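Local atomic coordinates of SAM-dependent O-methyltransferase (PDB entry 1O54), a protein that probably methylates N1 of adenosine 58 in tRNA, using S-adenosyl-L-methionine as the methyl donor, and works as a homotetramer built as a dimer of dimers. Residues A[80-83]-A[84-88]; A[151-154]-A[155-159]; A[187-190]-A[191-194]; A[161-165]-A[166-170]. All blocks are in the same frame, centred on the assembly; numbering follows the deposited sequence.

Contact 1: A[80-83]-A[84-88]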
ATOM      1  N   PRO A  80      -9.418  25.352 -15.228  1.00 28.80           N
ATOM      2  CA  PRO A  80      -8.608  24.621 -14.247  1.00 27.79           C
ATOM      3  C   PRO A  80      -9.297  24.496 -12.901  1.00 27.05           C
ATOM      4  O   PRO A  80      -9.993  25.421 -12.441  1.00 27.32           O
ATOM      5  CB  PRO A  80      -7.338  25.476 -14.090  1.00 29.38           C
ATOM      6  CG  PRO A  80      -7.512  26.650 -14.905  1.00 31.27           C
ATOM      7  CD  PRO A  80      -8.825  26.621 -15.611  1.00 29.44           C
ATOM      8  N   SER A  81      -9.085  23.352 -12.286  1.00 25.69           N
ATOM      9  CA  SER A  81      -9.535  23.129 -10.905  1.00 25.40           C
ATOM     10  C   SER A  81      -8.467  23.677  -9.962  1.00 24.41           C
ATOM     11  O   SER A  81      -7.339  23.979 -10.360  1.00 24.95           O
ATOM     12  CB  SER A  81      -9.748  21.641 -10.622  1.00 25.69           C
ATOM     13  OG  SER A  81      -8.536  20.919 -10.798  1.00 25.51           O
ATOM     14  N   LEU A  82      -8.818  23.741  -8.685  1.00 23.78           N
ATOM     15  CA  LEU A  82      -7.843  24.086  -7.680  1.00 24.08           C
ATOM     16  C   LEU A  82      -6.716  23.073  -7.690  1.00 23.63           C
ATOM     17  O   LEU A  82      -5.576  23.456  -7.636  1.00 23.44           O
ATOM     18  CB  LEU A  82      -8.533  24.183  -6.335  1.00 25.06           C
ATOM     19  CG  LEU A  82      -7.616  24.519  -5.167  1.00 25.31           C
ATOM     20  CD1 LEU A  82      -6.892  25.817  -5.401  1.00 24.95           C
ATOM     21  CD2 LEU A  82      -8.390  24.566  -3.870  1.00 26.21           C
ATOM     22  N   ILE A  83      -7.033  21.788  -7.813  1.00 24.42           N
ATOM     23  CA  ILE A  83      -5.961  20.768  -7.936  1.00 25.80           C
ATOM     24  C   ILE A  83      -5.043  21.069  -9.099  1.00 25.76           C
ATOM     25  O   ILE A  83      -3.788  21.083  -8.968  1.00 25.66           O
ATOM     26  CB  ILE A  83      -6.547  19.357  -8.090  1.00 26.51           C
ATOM     27  CG1 ILE A  83      -7.128  18.868  -6.767  1.00 28.36           C
ATOM     28  CG2 ILE A  83      -5.451  18.370  -8.550  1.00 27.77           C
ATOM     29  CD1 ILE A  83      -7.866  17.506  -6.828  1.00 29.71           C
ATOM     30  N   ASP A  84      -5.636  21.371 -10.257  1.00 25.43           N
ATOM     31  CA  ASP A  84      -4.817  21.749 -11.408  1.00 27.38           C
ATOM     32  C   ASP A  84      -3.873  22.892 -11.094  1.00 27.43           C
ATOM     33  O   ASP A  84      -2.683  22.833 -11.459  1.00 27.56           O
ATOM     34  CB  ASP A  84      -5.646  22.155 -12.626  1.00 27.55           C
ATOM     35  CG  ASP A  84      -6.500  21.033 -13.171  1.00 30.62           C
ATOM     36  OD1 ASP A  84      -6.092  19.836 -13.119  1.00 33.64           O
ATOM     37  OD2 ASP A  84      -7.614  21.270 -13.691  1.00 31.49           O
ATOM     38  N   GLU A  85      -4.386  23.928 -10.431  1.00 27.58           N
ATOM     39  CA  GLU A  85      -3.569  25.080 -10.044  1.00 28.27           C
ATOM     40  C   GLU A  85      -2.466  24.707  -9.061  1.00 29.33           C
ATOM     41  O   GLU A  85      -1.337  25.140  -9.235  1.00 31.02           O
ATOM     42  CB  GLU A  85      -4.413  26.195  -9.442  1.00 28.83           C
ATOM     43  CG  GLU A  85      -5.359  26.857 -10.447  1.00 30.86           C
ATOM     44  CD  GLU A  85      -4.698  27.897 -11.332  1.00 35.61           C
ATOM     45  OE1 GLU A  85      -3.494  28.167 -11.185  1.00 38.86           O
ATOM     46  OE2 GLU A  85      -5.394  28.462 -12.210  1.00 39.41           O
ATOM     47  N   ILE A  86      -2.798  23.914  -8.059  1.00 29.46           N
ATOM     48  CA  ILE A  86      -1.819  23.471  -7.059  1.00 31.40           C
ATOM     49  C   ILE A  86      -0.732  22.638  -7.715  1.00 33.37           C
ATOM     50  O   ILE A  86       0.463  22.853  -7.458  1.00 33.87           O
ATOM     51  CB  ILE A  86      -2.522  22.730  -5.959  1.00 31.42           C
ATOM     52  CG1 ILE A  86      -3.275  23.713  -5.071  1.00 31.86           C
ATOM     53  CG2 ILE A  86      -1.544  21.884  -5.094  1.00 31.93           C
ATOM     54  CD1 ILE A  86      -4.290  23.076  -4.233  1.00 31.52           C
ATOM     55  N   MET A  87      -1.114  21.719  -8.593  1.00 34.93           N
ATOM     56  CA  MET A  87      -0.120  20.851  -9.240  1.00 37.84           C
ATOM     57  C   MET A  87       0.717  21.555 -10.308  1.00 41.29           C
ATOM     58  O   MET A  87       1.916  21.240 -10.435  1.00 42.55           O
ATOM     59  CB  MET A  87      -0.773  19.613  -9.848  1.00 37.48           C
ATOM     60  CG  MET A  87      -1.522  18.742  -8.877  1.00 38.52           C
ATOM     61  SD  MET A  87      -0.526  18.131  -7.481  1.00 39.32           S
ATOM     62  CE  MET A  87       0.433  16.846  -8.347  1.00 42.85           C
ATOM     63  N   ASN A  88       0.121  22.489 -11.055  1.00 43.82           N
ATOM     64  CA  ASN A  88       0.806  23.195 -12.182  1.00 46.68           C
ATOM     65  C   ASN A  88       1.462  24.467 -11.698  1.00 48.54           C
ATOM     66  O   ASN A  88       1.670  25.465 -12.461  1.00 48.93           O
ATOM     67  CB  ASN A  88      -0.167  23.519 -13.314  1.00 47.38           C
ATOM     68  CG  ASN A  88      -0.489  22.304 -14.163  1.00 49.36           C
ATOM     69  OD1 ASN A  88       0.222  22.006 -15.139  1.00 52.19           O
ATOM     70  ND2 ASN A  88      -1.550  21.590 -13.795  1.00 49.21           N
TER

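Contact 2: A[151-154]-A[155-159]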
ATOM      1  N   LYS A 151       3.548  36.985   0.050  1.00 24.47           N
ATOM      2  CA  LYS A 151       3.117  37.664  -1.178  1.00 26.14           C
ATOM      3  C   LYS A 151       2.748  36.651  -2.255  1.00 25.20           C
ATOM      4  O   LYS A 151       1.785  36.862  -2.996  1.00 24.63           O
ATOM      5  CB  LYS A 151       4.177  38.695  -1.626  1.00 26.73           C
ATOM      6  CG  LYS A 151       4.291  39.879  -0.622  1.00 30.64           C
ATOM      7  CD  LYS A 151       5.052  41.068  -1.141  1.00 37.23           C
ATOM      8  CE  LYS A 151       5.050  42.269  -0.145  1.00 39.96           C
ATOM      9  NZ  LYS A 151       4.031  43.327  -0.447  1.00 42.08           N
ATOM     10  N   LEU A 152       3.464  35.538  -2.329  1.00 25.19           N
ATOM     11  CA  LEU A 152       3.064  34.459  -3.271  1.00 25.73           C
ATOM     12  C   LEU A 152       1.671  33.901  -2.969  1.00 25.25           C
ATOM     13  O   LEU A 152       0.800  33.778  -3.838  1.00 25.36           O
ATOM     14  CB  LEU A 152       4.087  33.321  -3.241  1.00 26.58           C
ATOM     15  CG  LEU A 152       3.809  32.085  -4.119  1.00 28.73           C
ATOM     16  CD1 LEU A 152       3.535  32.456  -5.578  1.00 31.19           C
ATOM     17  CD2 LEU A 152       4.956  31.098  -4.011  1.00 30.33           C
ATOM     18  N   ALA A 153       1.447  33.587  -1.708  1.00 25.29           N
ATOM     19  CA  ALA A 153       0.143  33.138  -1.280  1.00 24.46           C
ATOM     20  C   ALA A 153      -0.951  34.159  -1.522  1.00 24.24           C
ATOM     21  O   ALA A 153      -2.050  33.820  -1.954  1.00 23.72           O
ATOM     22  CB  ALA A 153       0.216  32.749   0.168  1.00 25.38           C
ATOM     23  N   GLU A 154      -0.678  35.432  -1.252  1.00 23.93           N
ATOM     24  CA  GLU A 154      -1.651  36.461  -1.500  1.00 24.81           C
ATOM     25  C   GLU A 154      -2.001  36.437  -2.999  1.00 25.54           C
ATOM     26  O   GLU A 154      -3.177  36.479  -3.364  1.00 25.63           O
ATOM     27  CB  GLU A 154      -1.101  37.827  -1.074  1.00 25.19           C
ATOM     28  CG  GLU A 154      -2.043  38.959  -1.329  1.00 27.19           C
ATOM     29  CD  GLU A 154      -1.405  40.307  -1.018  1.00 30.62           C
ATOM     30  OE1 GLU A 154      -0.206  40.525  -1.321  1.00 33.72           O
ATOM     31  OE2 GLU A 154      -2.130  41.139  -0.518  1.00 35.77           O
ATOM     32  N   SER A 155      -0.983  36.363  -3.846  1.00 26.97           N
ATOM     33  CA  SER A 155      -1.195  36.377  -5.312  1.00 27.54           C
ATOM     34  C   SER A 155      -2.017  35.158  -5.762  1.00 27.28           C
ATOM     35  O   SER A 155      -3.036  35.301  -6.443  1.00 27.27           O
ATOM     36  CB  SER A 155       0.137  36.371  -6.059  1.00 28.68           C
ATOM     37  OG  SER A 155      -0.103  36.345  -7.477  1.00 31.65           O
ATOM     38  N   ASN A 156      -1.596  33.980  -5.320  1.00 27.79           N
ATOM     39  CA  ASN A 156      -2.326  32.730  -5.638  1.00 27.55           C
ATOM     40  C   ASN A 156      -3.760  32.744  -5.151  1.00 27.46           C
ATOM     41  O   ASN A 156      -4.687  32.484  -5.922  1.00 27.38           O
ATOM     42  CB  ASN A 156      -1.584  31.524  -5.067  1.00 28.92           C
ATOM     43  CG  ASN A 156      -0.321  31.171  -5.829  1.00 30.38           C
ATOM     44  OD1 ASN A 156      -0.155  31.541  -7.003  1.00 31.57           O
ATOM     45  ND2 ASN A 156       0.591  30.463  -5.165  1.00 30.10           N
ATOM     46  N   LEU A 157      -3.973  33.027  -3.851  1.00 25.91           N
ATOM     47  CA  LEU A 157      -5.316  33.082  -3.301  1.00 25.92           C
ATOM     48  C   LEU A 157      -6.203  34.092  -4.018  1.00 26.44           C
ATOM     49  O   LEU A 157      -7.381  33.869  -4.153  1.00 26.30           O
ATOM     50  CB  LEU A 157      -5.310  33.338  -1.784  1.00 26.02           C
ATOM     51  CG  LEU A 157      -4.717  32.166  -0.999  1.00 25.57           C
ATOM     52  CD1 LEU A 157      -4.262  32.656   0.380  1.00 27.19           C
ATOM     53  CD2 LEU A 157      -5.669  30.995  -0.811  1.00 26.84           C
ATOM     54  N   THR A 158      -5.635  35.207  -4.460  1.00 27.18           N
ATOM     55  CA  THR A 158      -6.412  36.203  -5.210  1.00 28.42           C
ATOM     56  C   THR A 158      -6.879  35.624  -6.575  1.00 29.87           C
ATOM     57  O   THR A 158      -8.076  35.680  -6.923  1.00 29.90           O
ATOM     58  CB  THR A 158      -5.572  37.480  -5.382  1.00 29.22           C
ATOM     59  OG1 THR A 158      -5.318  38.067  -4.087  1.00 27.44           O
ATOM     60  CG2 THR A 158      -6.332  38.528  -6.155  1.00 31.28           C
ATOM     61  N   LYS A 159      -5.933  35.039  -7.297  1.00 31.28           N
ATOM     62  CA  LYS A 159      -6.189  34.379  -8.581  1.00 33.03           C
ATOM     63  C   LYS A 159      -7.236  33.272  -8.416  1.00 32.82           C
ATOM     64  O   LYS A 159      -8.039  33.057  -9.312  1.00 33.35           O
ATOM     65  CB  LYS A 159      -4.903  33.768  -9.158  1.00 33.33           C
ATOM     66  CG  LYS A 159      -3.826  34.734  -9.619  1.00 38.18           C
ATOM     67  CD  LYS A 159      -2.570  33.960 -10.074  1.00 42.57           C
ATOM     68  CE  LYS A 159      -1.422  34.891 -10.520  1.00 45.36           C
ATOM     69  NZ  LYS A 159      -0.138  34.147 -10.769  1.00 46.41           N
TER

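Contact 3: A[187-190]-A[191-194]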
ATOM      1  N   LEU A 187      -0.731  23.109  11.201  1.00 22.84           N
ATOM      2  CA  LEU A 187       0.627  23.517  11.459  1.00 22.26           C
ATOM      3  C   LEU A 187       1.536  22.803  10.461  1.00 22.98           C
ATOM      4  O   LEU A 187       1.504  21.573  10.362  1.00 23.13           O
ATOM      5  CB  LEU A 187       1.027  23.112  12.857  1.00 23.65           C
ATOM      6  CG  LEU A 187       2.459  23.451  13.295  1.00 22.54           C
ATOM      7  CD1 LEU A 187       2.715  24.934  13.364  1.00 25.20           C
ATOM      8  CD2 LEU A 187       2.702  22.792  14.659  1.00 21.91           C
ATOM      9  N   ASP A 188       2.352  23.578   9.732  1.00 22.29           N
ATOM     10  CA  ASP A 188       3.280  22.995   8.805  1.00 23.71           C
ATOM     11  C   ASP A 188       4.540  23.861   8.859  1.00 23.84           C
ATOM     12  O   ASP A 188       4.611  24.926   8.226  1.00 24.45           O
ATOM     13  CB  ASP A 188       2.707  22.982   7.419  1.00 23.94           C
ATOM     14  CG  ASP A 188       3.578  22.247   6.410  1.00 26.34           C
ATOM     15  OD1 ASP A 188       4.686  21.813   6.736  1.00 27.12           O
ATOM     16  OD2 ASP A 188       3.197  22.103   5.231  1.00 30.17           O
ATOM     17  N   VAL A 189       5.496  23.408   9.645  1.00 24.28           N
ATOM     18  CA  VAL A 189       6.752  24.134   9.926  1.00 25.17           C
ATOM     19  C   VAL A 189       7.834  23.071  10.035  1.00 26.74           C
ATOM     20  O   VAL A 189       7.519  21.889  10.167  1.00 25.73           O
ATOM     21  CB  VAL A 189       6.692  24.952  11.225  1.00 25.77           C
ATOM     22  CG1 VAL A 189       5.627  26.049  11.150  1.00 27.43           C
ATOM     23  CG2 VAL A 189       6.402  24.071  12.398  1.00 25.55           C
ATOM     24  N   PRO A 190       9.110  23.443   9.947  1.00 28.60           N
ATOM     25  CA  PRO A 190      10.151  22.415  10.044  1.00 29.38           C
ATOM     26  C   PRO A 190      10.202  21.703  11.414  1.00 29.27           C
ATOM     27  O   PRO A 190      10.695  20.572  11.520  1.00 31.02           O
ATOM     28  CB  PRO A 190      11.446  23.215   9.798  1.00 29.90           C
ATOM     29  CG  PRO A 190      11.007  24.485   9.130  1.00 30.79           C
ATOM     30  CD  PRO A 190       9.656  24.789   9.702  1.00 29.27           C
ATOM     31  N   ASP A 191       9.737  22.374  12.463  1.00 28.44           N
ATOM     32  CA  ASP A 191       9.952  21.932  13.831  1.00 27.41           C
ATOM     33  C   ASP A 191       8.686  22.093  14.655  1.00 26.94           C
ATOM     34  O   ASP A 191       8.627  22.901  15.590  1.00 25.90           O
ATOM     35  CB  ASP A 191      11.134  22.675  14.455  1.00 28.56           C
ATOM     36  CG  ASP A 191      10.974  24.184  14.438  1.00 29.19           C
ATOM     37  OD1 ASP A 191      10.316  24.723  13.521  1.00 28.01           O
ATOM     38  OD2 ASP A 191      11.486  24.889  15.341  1.00 32.34           O
ATOM     39  N   PRO A 192       7.646  21.350  14.281  1.00 26.78           N
ATOM     40  CA  PRO A 192       6.334  21.532  14.913  1.00 25.96           C
ATOM     41  C   PRO A 192       6.314  21.383  16.433  1.00 26.04           C
ATOM     42  O   PRO A 192       5.559  22.082  17.095  1.00 25.50           O
ATOM     43  CB  PRO A 192       5.451  20.486  14.203  1.00 27.04           C
ATOM     44  CG  PRO A 192       6.450  19.472  13.664  1.00 27.26           C
ATOM     45  CD  PRO A 192       7.605  20.325  13.210  1.00 27.20           C
ATOM     46  N   TRP A 193       7.170  20.525  16.995  1.00 25.58           N
ATOM     47  CA  TRP A 193       7.262  20.354  18.452  1.00 26.63           C
ATOM     48  C   TRP A 193       7.545  21.665  19.216  1.00 27.23           C
ATOM     49  O   TRP A 193       7.167  21.822  20.392  1.00 30.32           O
ATOM     50  CB  TRP A 193       8.314  19.293  18.802  1.00 27.28           C
ATOM     51  CG  TRP A 193       9.600  19.517  18.136  1.00 26.89           C
ATOM     52  CD1 TRP A 193      10.643  20.252  18.622  1.00 28.60           C
ATOM     53  CD2 TRP A 193      10.018  19.028  16.853  1.00 29.45           C
ATOM     54  NE1 TRP A 193      11.665  20.277  17.706  1.00 28.62           N
ATOM     55  CE2 TRP A 193      11.311  19.528  16.615  1.00 28.36           C
ATOM     56  CE3 TRP A 193       9.417  18.240  15.859  1.00 29.33           C
ATOM     57  CZ2 TRP A 193      12.018  19.259  15.440  1.00 30.44           C
ATOM     58  CZ3 TRP A 193      10.115  17.966  14.706  1.00 30.92           C
ATOM     59  CH2 TRP A 193      11.409  18.476  14.496  1.00 30.98           C
ATOM     60  N   ASN A 194       8.177  22.632  18.561  1.00 26.98           N
ATOM     61  CA  ASN A 194       8.449  23.910  19.193  1.00 26.81           C
ATOM     62  C   ASN A 194       7.262  24.878  19.245  1.00 27.30           C
ATOM     63  O   ASN A 194       7.376  25.949  19.830  1.00 27.70           O
ATOM     64  CB  ASN A 194       9.643  24.584  18.516  1.00 27.35           C
ATOM     65  CG  ASN A 194      10.952  23.893  18.845  1.00 28.09           C
ATOM     66  OD1 ASN A 194      11.114  23.336  19.930  1.00 28.31           O
ATOM     67  ND2 ASN A 194      11.877  23.904  17.909  1.00 30.62           N
TER

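Contact 4: A[161-165]-A[166-170]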
ATOM      1  N   GLY A 161      -9.679  33.103  -6.248  1.00 31.49           N
ATOM      2  CA  GLY A 161     -10.973  33.613  -5.781  1.00 31.64           C
ATOM      3  C   GLY A 161     -11.253  33.410  -4.305  1.00 30.85           C
ATOM      4  O   GLY A 161     -12.413  33.370  -3.867  1.00 31.86           O
ATOM      5  N   LEU A 162     -10.185  33.304  -3.535  1.00 29.37           N
ATOM      6  CA  LEU A 162     -10.288  32.954  -2.117  1.00 28.14           C
ATOM      7  C   LEU A 162      -9.677  33.970  -1.138  1.00 27.45           C
ATOM      8  O   LEU A 162      -9.818  33.838   0.083  1.00 26.94           O
ATOM      9  CB  LEU A 162      -9.630  31.601  -1.931  1.00 28.24           C
ATOM     10  CG  LEU A 162     -10.376  30.453  -2.638  1.00 27.46           C
ATOM     11  CD1 LEU A 162      -9.435  29.241  -2.722  1.00 27.77           C
ATOM     12  CD2 LEU A 162     -11.666  30.126  -1.924  1.00 28.20           C
ATOM     13  N   ILE A 163      -9.050  35.019  -1.643  1.00 26.77           N
ATOM     14  CA  ILE A 163      -8.352  35.963  -0.740  1.00 26.78           C
ATOM     15  C   ILE A 163      -9.234  36.666   0.289  1.00 26.41           C
ATOM     16  O   ILE A 163      -8.779  36.972   1.395  1.00 26.77           O
ATOM     17  CB  ILE A 163      -7.534  36.975  -1.559  1.00 27.03           C
ATOM     18  CG1 ILE A 163      -6.583  37.762  -0.650  1.00 25.58           C
ATOM     19  CG2 ILE A 163      -8.453  37.934  -2.317  1.00 27.69           C
ATOM     20  CD1 ILE A 163      -5.567  36.923   0.037  1.00 26.87           C
ATOM     21  N   GLU A 164     -10.500  36.922  -0.043  1.00 26.04           N
ATOM     22  CA  GLU A 164     -11.428  37.531   0.898  1.00 27.21           C
ATOM     23  C   GLU A 164     -11.636  36.693   2.157  1.00 26.06           C
ATOM     24  O   GLU A 164     -12.078  37.213   3.179  1.00 26.75           O
ATOM     25  CB  GLU A 164     -12.784  37.787   0.244  1.00 29.33           C
ATOM     26  CG  GLU A 164     -12.753  38.822  -0.862  1.00 34.13           C
ATOM     27  CD  GLU A 164     -12.220  38.315  -2.186  1.00 41.76           C
ATOM     28  OE1 GLU A 164     -12.044  37.070  -2.359  1.00 46.78           O
ATOM     29  OE2 GLU A 164     -11.986  39.196  -3.073  1.00 48.16           O
ATOM     30  N   ARG A 165     -11.300  35.402   2.088  1.00 25.01           N
ATOM     31  CA  ARG A 165     -11.497  34.490   3.215  1.00 24.16           C
ATOM     32  C   ARG A 165     -10.240  34.251   4.044  1.00 23.94           C
ATOM     33  O   ARG A 165     -10.291  33.524   5.040  1.00 24.07           O
ATOM     34  CB  ARG A 165     -11.998  33.140   2.702  1.00 23.74           C
ATOM     35  CG  ARG A 165     -13.276  33.196   1.900  1.00 24.02           C
ATOM     36  CD  ARG A 165     -13.697  31.851   1.434  1.00 24.75           C
ATOM     37  NE  ARG A 165     -14.954  31.917   0.691  1.00 27.04           N
ATOM     38  CZ  ARG A 165     -15.703  30.860   0.417  1.00 27.11           C
ATOM     39  NH1 ARG A 165     -15.319  29.646   0.801  1.00 24.59           N
ATOM     40  NH2 ARG A 165     -16.843  31.037  -0.235  1.00 25.97           N
ATOM     41  N   VAL A 166      -9.141  34.918   3.698  1.00 23.37           N
ATOM     42  CA  VAL A 166      -7.857  34.659   4.313  1.00 23.57           C
ATOM     43  C   VAL A 166      -7.218  35.965   4.734  1.00 22.98           C
ATOM     44  O   VAL A 166      -7.087  36.893   3.934  1.00 23.45           O
ATOM     45  CB  VAL A 166      -6.890  33.914   3.363  1.00 23.20           C
ATOM     46  CG1 VAL A 166      -5.587  33.577   4.044  1.00 23.13           C
ATOM     47  CG2 VAL A 166      -7.566  32.633   2.839  1.00 23.89           C
ATOM     48  N   THR A 167      -6.864  36.042   6.011  1.00 22.12           N
ATOM     49  CA  THR A 167      -6.087  37.146   6.559  1.00 22.58           C
ATOM     50  C   THR A 167      -4.646  36.673   6.680  1.00 21.86           C
ATOM     51  O   THR A 167      -4.291  35.930   7.598  1.00 21.67           O
ATOM     52  CB  THR A 167      -6.655  37.566   7.926  1.00 23.66           C
ATOM     53  OG1 THR A 167      -8.018  37.989   7.776  1.00 26.40           O
ATOM     54  CG2 THR A 167      -5.914  38.761   8.517  1.00 24.79           C
ATOM     55  N   ILE A 168      -3.808  37.102   5.753  1.00 21.83           N
ATOM     56  CA  ILE A 168      -2.383  36.759   5.780  1.00 22.52           C
ATOM     57  C   ILE A 168      -1.643  37.700   6.698  1.00 22.22           C
ATOM     58  O   ILE A 168      -1.687  38.931   6.478  1.00 21.12           O
ATOM     59  CB  ILE A 168      -1.767  36.819   4.359  1.00 22.68           C
ATOM     60  CG1 ILE A 168      -2.474  35.831   3.434  1.00 23.99           C
ATOM     61  CG2 ILE A 168      -0.288  36.482   4.407  1.00 25.13           C
ATOM     62  CD1 ILE A 168      -2.241  36.085   1.961  1.00 27.37           C
ATOM     63  N   LYS A 169      -0.987  37.131   7.727  1.00 21.79           N
ATOM     64  CA  LYS A 169      -0.324  37.883   8.768  1.00 23.06           C
ATOM     65  C   LYS A 169       1.166  37.609   8.722  1.00 22.10           C
ATOM     66  O   LYS A 169       1.598  36.453   8.898  1.00 22.46           O
ATOM     67  CB  LYS A 169      -0.934  37.520  10.136  1.00 23.00           C
ATOM     68  CG  LYS A 169      -2.429  37.822  10.175  1.00 23.18           C
ATOM     69  CD  LYS A 169      -3.121  37.399  11.488  1.00 25.15           C
ATOM     70  CE  LYS A 169      -2.611  38.134  12.673  1.00 25.51           C
ATOM     71  NZ  LYS A 169      -3.662  38.215  13.753  1.00 28.14           N
ATOM     72  N   VAL A 170       1.969  38.647   8.438  1.00 22.78           N
ATOM     73  CA  VAL A 170       3.383  38.436   8.328  1.00 23.43           C
ATOM     74  C   VAL A 170       3.924  38.594   9.719  1.00 24.28           C
ATOM     75  O   VAL A 170       4.354  39.663  10.118  1.00 22.13           O
ATOM     76  CB  VAL A 170       4.071  39.392   7.343  1.00 24.26           C
ATOM     77  CG1 VAL A 170       5.546  39.058   7.250  1.00 25.79           C
ATOM     78  CG2 VAL A 170       3.400  39.307   5.980  1.00 25.64           C
TER

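Contact 1: A[80-83]-A[84-88]
Ser81 and Asp84 grip each other at the start of helix 82-87 in a capping box. From its N-cap position Ser81 OG accepts the Asp84 amide (OG to N 3.0 Å), and in return OD2 of Asp84 accepts from Ser81 N, 2.9 Å away and almost straight at 177°. Followed outward, Asp84 has its CB over Ser81 O at 3.4 Å and beside the ring of Pro80; its CG, beside its own backbone N (chi1 -63°), comes to 3.1 Å from Ser81 OG. OD2 takes the Ser81 N-H on its anti side, well out of the carboxylate plane, while OD1 forms a salt bridge with Arg233 of the second subunit. Serine and aspartate suit these places because each carries an acceptor oxygen on a side chain short enough to fold back onto the other's backbone N-H. One turn on, Leu82 CG packs on Ile86 CD1 at 3.7 Å, and Ile83 runs alongside Met87, CG2 to CG 4.0 Å. Asn88 closes the far end, its ND2 joining its own N on Asp84 O from the opposite face. Glu85 salt-bridges Arg25; Leu82 and Ile86 lean on helix 125-134, Ile83 and Met87 on Pro98 of helix 98-107, and Pro80 on strand 35-39.

Contact 2: A[151-154]-A[155-159]
Thr158 OG1 lies beside its own backbone N (chi1 -64°), which aims the hydroxyl back up helix 147-159 at the carbonyl of Glu154; Asn156 CG takes the corresponding place (chi1 -73°) and brings its amide against Leu152. The threonine hydroxyl donates to Glu154 O at 2.8 Å from OG1, and Thr158 N reaches the same oxygen at 3.0 Å from the opposite face of the carbonyl plane. Two donors thus hold one acceptor, and the hydroxyl of an exposed residue is tied to the helix itself. At Leu152, the CD1 methyl meets the Asn156 amide, with ND2 3.6 Å away, as the two side chains slant across each other. The backbone bond beneath them, from Asn156 N to Leu152 O, is 2.8 Å long and nearly straight at 176°. Asparagine suits this buried place because its ND2 donates to Ser123 O, in the loop before helix 125-134, while its carbon atoms pack on the preceding turn. Replacing Asn156 by an alanine is likely to leave Ser123 O without this donor and to open a gap beside Leu152 CD1. Ala153 is small where the helix passes close to Val121, and its CB touches Leu157 CD1 only loosely, at 4.5 Å. Helix 147-159 is the crossover of the beta-alpha-beta unit between strands 139-143 and 166-169: Leu157 packs on Val166 of the latter strand and on Cys127 and Ala128 of helix 125-134, and Glu154 lies against Ile168.

Contact 3: A[187-190]-A[191-194]
Pro192 is the hub of this turn: its CB rests against Leu187 CD2 at 3.6 Å, the two side chains crossing at about a right angle, and its CD lies 3.4 Å from Val189 O. Val189 adds its CG2 methyl, which sits 3.5 Å from Pro192 N because it occupies the tight place between its own backbone N and carbonyl carbon. The rigid proline ring suits a spot where the chain must fold back on two aliphatic residues. Farther round, Trp193 CH2 comes within 3.7 Å of Pro190 O, approaching obliquely, and one face of the indole lies over Asp191 CA toward the ring's rim. This is the loop after strand 182-187 of the Rossmann-like methyltransferase sheet, and it carries Asp188, a predicted S-adenosyl-L-methionine ligand. What steadies the second half is Asp191, whose OD2 accepts Asn194 ND2 at 2.8 Å (168°), with the oxygen in the plane of the Asn194 amide; the backbone repeats the link, Asn194 N to Asp191 O at 3.0 Å. With a leucine in place of Asp191, the Asn194 side-chain amide would probably lose this acceptor and be freer to turn. Beyond these, Thr211 OG1 bonds to Leu187 O, Leu187 touches Phe209 on strand 207-213, and Trp193 packs on Gln218, Glu221 and Thr222 of helix 216-228.

Contact 4: A[161-165]-A[166-170]
Ile163 meets the strand that follows it through one backbone bond and one methyl contact. The hydrogen bond runs from Val166 N to Ile163 O, 3.1 Å long and fairly straight at the hydrogen (164°), but the donor stands above the carbonyl plane, with a C=O...N angle of only 117°. This reflects the 3-10 turn at 163-165, where Arg165 N also bonds to Leu162 O at 2.9 Å. Among apolar contacts, Ile163 CD1 touches Ile168 CD1 at 3.9 Å, the side chains crossing at about a right angle; with CG1 anti to the backbone N (chi1 -168°), the longer branch of Ile163 can reach the strand. Beta-branched Val166 and Ile168 suit a strand, and Val166 also packs against Cys127 and Ala131 of helix 125-134. As for polar ends, the extended Arg165 hydrogen-bonds through NH1 to Ala131 O, and its NH2 forms a salt bridge with Glu112 of the second subunit, while Lys169 pairs with Asp178 and Glu179. Gly161, lacking a side chain, easily adopts the positive phi that ends the preceding helix in a Schellman motif. The whole is the helix-to-strand return of a beta-alpha-beta unit, with strand 166-169 joining strand 139-143 in parallel.

How the contacts relate
Along the chain the order is contact 1, contact 2, contact 4, contact 3. Contacts 2 and 4 adjoin, with centres about 8 Å apart: Leu157 O probably accepts Leu162 N, and Thr158 OG1 packs near Ile163 CB, so helix 147-159 and strand 166-169 are joined as the second half of the beta-alpha-beta unit that begins with strand 139-143. Contact 1 lies about 14 Å, centre to centre, from contact 2, on helix 82-87 between the N-terminal antiparallel strands and the methyltransferase domain. Contact 3 stands apart, its centre 21 to 26 Å from the others, after strand 182-187. The mixed sheet thus links strand 166-169 to the loop carrying Asp188, predicted to bind S-adenosyl-L-methionine.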